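Local coordinates for protein thiol-disulfide isomerase and thioredoxins (Corynebacterium glutamicum, PDB 3LOR) that probably acts as a thioredoxin-fold thiol-disulfide oxidoreductase or isomerase of the TlpA-like family, at residues Asp13-Val18 with Asp101-Gly106. Sequence-based numbering, arbitrary orientation.
Sequences DVQEWV and DMPREG
M102, a selenomethionine, curls over the backbone of Q15. M102 CB sits 3.6 Å from D13 O and almost as near Q15 N. CG stands anti to the backbone N (chi1 175°), and bends at the next two torsions fold the chain back: M102 SE comes to 3.8 Å from Q15 CB, and M102 CE ends beside Q15 CA and 3.7 Å from V14 O. In the backbone, M102 N donates to D13 O at 3.0 Å, a fairly straight bond (163° at the hydrogen). It continues the antiparallel pairing of edge strand 14-17 with strand 98-101 of the thioredoxin-like sheet, in which V14 and D101 form a non-hydrogen-bonded pair whose side chains diverge. Just beyond, the chain turns a corner at Q15, whose extended side chain crosses the P103 ring at about a right angle, Q15 NE2 lying 3.6 Å from P103 CG. D101 carries its carboxylate to helix 111-115, where OD1 accepts from T112 N and OD2 from M113 N; OD2 also bonds S72 OG. D13, part of a calcium site seen in a structure of this protein but without calcium here, bonds S111 OG through OD2 and forms a salt bridge from OD1 to K115 NZ.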
ATOM      1  N   ASP A  13       2.141  35.202   2.500  1.00 14.92           N
ATOM      2  CA  ASP A  13       1.665  36.181   3.452  1.00 14.38           C
ATOM      3  C   ASP A  13       1.392  35.425   4.724  1.00 13.88           C
ATOM      4  O   ASP A  13       0.500  34.646   4.779  1.00 13.49           O
ATOM      5  CB  ASP A  13       0.391  36.890   3.000  1.00 14.73           C
ATOM      6  CG  ASP A  13       0.508  37.607   1.676  1.00 15.64           C
ATOM      7  OD1 ASP A  13       1.495  38.236   1.351  1.00 17.26           O
ATOM      8  OD2 ASP A  13      -0.457  37.548   0.944  1.00 17.13           O
ATOM      9  N   VAL A  14       2.184  35.663   5.747  1.00 13.53           N
ATOM     10  CA  VAL A  14       2.129  34.856   6.949  1.00 13.61           C
ATOM     11  C   VAL A  14       1.705  35.572   8.218  1.00 13.73           C
ATOM     12  O   VAL A  14       2.310  36.524   8.599  1.00 14.01           O
ATOM     13  CB  VAL A  14       3.512  34.310   7.199  1.00 13.92           C
ATOM     14  CG1 VAL A  14       3.603  33.557   8.439  1.00 12.53           C
ATOM     15  CG2 VAL A  14       3.980  33.570   6.039  1.00 13.48           C
ATOM     16  N   GLN A  15       0.659  35.115   8.878  1.00 13.69           N
ATOM     17  CA  GLN A  15       0.353  35.627  10.197  1.00 12.84           C
ATOM     18  C   GLN A  15       1.385  35.273  11.250  1.00 12.74           C
ATOM     19  O   GLN A  15       1.794  36.118  11.991  1.00 12.44           O
ATOM     20  CB  GLN A  15      -1.040  35.220  10.635  1.00 13.15           C
ATOM     21  CG  GLN A  15      -1.348  35.344  12.098  1.00 13.80           C
ATOM     22  CD  GLN A  15      -2.757  34.948  12.439  1.00 15.68           C
ATOM     23  OE1 GLN A  15      -3.079  33.804  12.506  1.00 18.70           O
ATOM     24  NE2 GLN A  15      -3.594  35.908  12.662  1.00 17.86           N
ATOM     25  N   GLU A  16       1.802  34.031  11.317  1.00 12.07           N
ATOM     26  CA  GLU A  16       2.872  33.659  12.208  1.00 12.31           C
ATOM     27  C   GLU A  16       3.548  32.358  11.831  1.00 12.41           C
ATOM     28  O   GLU A  16       2.963  31.542  11.187  1.00 11.96           O
ATOM     29  CB  GLU A  16       2.343  33.555  13.628  1.00 12.85           C
ATOM     30  CG  GLU A  16       1.193  32.623  13.751  1.00 14.30           C
ATOM     31  CD  GLU A  16       0.577  32.613  15.105  1.00 17.35           C
ATOM     32  OE1 GLU A  16      -0.495  33.208  15.251  1.00 18.02           O
ATOM     33  OE2 GLU A  16       1.146  31.996  16.015  1.00 19.39           O
ATOM     34  N   TRP A  17       4.777  32.180  12.272  1.00 11.99           N
ATOM     35  CA  TRP A  17       5.457  30.924  12.122  1.00 12.31           C
ATOM     36  C   TRP A  17       5.412  30.153  13.440  1.00 12.20           C
ATOM     37  O   TRP A  17       5.931  30.540  14.424  1.00 11.97           O
ATOM     38  CB  TRP A  17       6.881  31.128  11.669  1.00 12.28           C
ATOM     39  CG  TRP A  17       7.114  31.636  10.314  1.00 12.84           C
ATOM     40  CD1 TRP A  17       7.174  32.920   9.937  1.00 14.28           C
ATOM     41  CD2 TRP A  17       7.379  30.873   9.154  1.00 11.80           C
ATOM     42  NE1 TRP A  17       7.436  33.017   8.626  1.00 14.58           N
ATOM     43  CE2 TRP A  17       7.577  31.765   8.114  1.00 13.38           C
ATOM     44  CE3 TRP A  17       7.451  29.518   8.893  1.00 11.49           C
ATOM     45  CZ2 TRP A  17       7.845  31.347   6.840  1.00 12.34           C
ATOM     46  CZ3 TRP A  17       7.716  29.120   7.674  1.00 10.67           C
ATOM     47  CH2 TRP A  17       7.901  30.017   6.644  1.00 12.15           C
ATOM     48  N   VAL A  18       4.690  29.076  13.423  1.00 12.86           N
ATOM     49  CA  VAL A  18       4.338  28.314  14.584  1.00 13.33           C
ATOM     50  C   VAL A  18       5.402  27.525  15.343  1.00 13.61           C
ATOM     51  O   VAL A  18       5.333  27.405  16.526  1.00 13.44           O
ATOM     52  CB  VAL A  18       3.119  27.493  14.279  1.00 13.24           C
ATOM     53  CG1 VAL A  18       3.192  26.206  14.905  1.00 14.01           C
ATOM     54  CG2 VAL A  18       1.897  28.250  14.672  1.00 13.98           C
ATOM     55  N   ASP A 101      -1.216  30.946   7.261  1.00 13.21           N
ATOM     56  CA  ASP A 101      -1.612  31.865   6.215  1.00 13.46           C
ATOM     57  C   ASP A 101      -2.361  33.047   6.828  1.00 13.21           C
ATOM     58  O   ASP A 101      -3.206  32.875   7.632  1.00 14.25           O
ATOM     59  CB  ASP A 101      -2.465  31.082   5.202  1.00 13.62           C
ATOM     60  CG  ASP A 101      -2.745  31.831   3.899  1.00 13.44           C
ATOM     61  OD1 ASP A 101      -2.344  32.958   3.745  1.00 15.82           O
ATOM     62  OD2 ASP A 101      -3.425  31.276   3.052  1.00 11.59           O
HETATM   63  N   MSE A 102      -2.016  34.252   6.453  1.00 13.14           N
HETATM   64  CA  MSE A 102      -2.626  35.416   7.024  1.00 13.13           C
HETATM   65  C   MSE A 102      -4.076  35.508   6.678  1.00 12.55           C
HETATM   66  O   MSE A 102      -4.469  35.426   5.553  1.00 11.98           O
HETATM   67  CB  MSE A 102      -1.933  36.658   6.520  1.00 14.07           C
HETATM   68  CG  MSE A 102      -2.589  37.956   6.967  1.00 18.44           C
HETATM   69 SE   MSE A 102      -2.174  38.315   8.756  1.00 31.41          SE
HETATM   70  CE  MSE A 102      -0.490  38.905   8.398  1.00 26.63           C
ATOM     71  N   PRO A 103      -4.873  35.640   7.696  1.00 12.64           N
ATOM     72  CA  PRO A 103      -6.298  35.786   7.528  1.00 12.73           C
ATOM     73  C   PRO A 103      -6.657  37.160   6.996  1.00 13.16           C
ATOM     74  O   PRO A 103      -5.957  38.100   7.234  1.00 12.32           O
ATOM     75  CB  PRO A 103      -6.807  35.586   8.925  1.00 13.04           C
ATOM     76  CG  PRO A 103      -5.751  35.887   9.725  1.00 13.14           C
ATOM     77  CD  PRO A 103      -4.523  35.528   9.096  1.00 12.28           C
ATOM     78  N   ARG A 104      -7.730  37.229   6.245  1.00 14.22           N
ATOM     79  CA  ARG A 104      -8.271  38.466   5.736  1.00 14.20           C
ATOM     80  C   ARG A 104      -9.548  38.794   6.476  1.00 14.62           C
ATOM     81  O   ARG A 104     -10.428  37.995   6.564  1.00 15.20           O
ATOM     82  CB  ARG A 104      -8.575  38.352   4.250  1.00 14.57           C
ATOM     83  CG  ARG A 104      -7.402  38.169   3.347  1.00 14.42           C
ATOM     84  CD  ARG A 104      -7.786  37.388   2.139  1.00 14.60           C
ATOM     85  NE  ARG A 104      -8.711  38.115   1.326  1.00 17.68           N
ATOM     86  CZ  ARG A 104      -9.800  37.645   0.760  1.00 18.05           C
ATOM     87  NH1 ARG A 104     -10.148  36.402   0.859  1.00 14.98           N
ATOM     88  NH2 ARG A 104     -10.535  38.457   0.051  1.00 18.15           N
ATOM     89  N   GLU A 105      -9.648  39.996   6.992  1.00 14.59           N
ATOM     90  CA  GLU A 105     -10.772  40.344   7.825  1.00 14.54           C
ATOM     91  C   GLU A 105     -12.089  40.281   7.102  1.00 14.47           C
ATOM     92  O   GLU A 105     -12.273  40.841   6.074  1.00 14.17           O
ATOM     93  CB  GLU A 105     -10.594  41.739   8.387  1.00 14.74           C
ATOM     94  N   GLY A 106     -13.007  39.562   7.692  1.00 14.10           N
ATOM     95  CA  GLY A 106     -14.321  39.410   7.155  1.00 13.99           C
ATOM     96  C   GLY A 106     -14.504  38.294   6.181  1.00 14.13           C
ATOM     97  O   GLY A 106     -15.590  38.027   5.806  1.00 14.27           O
TER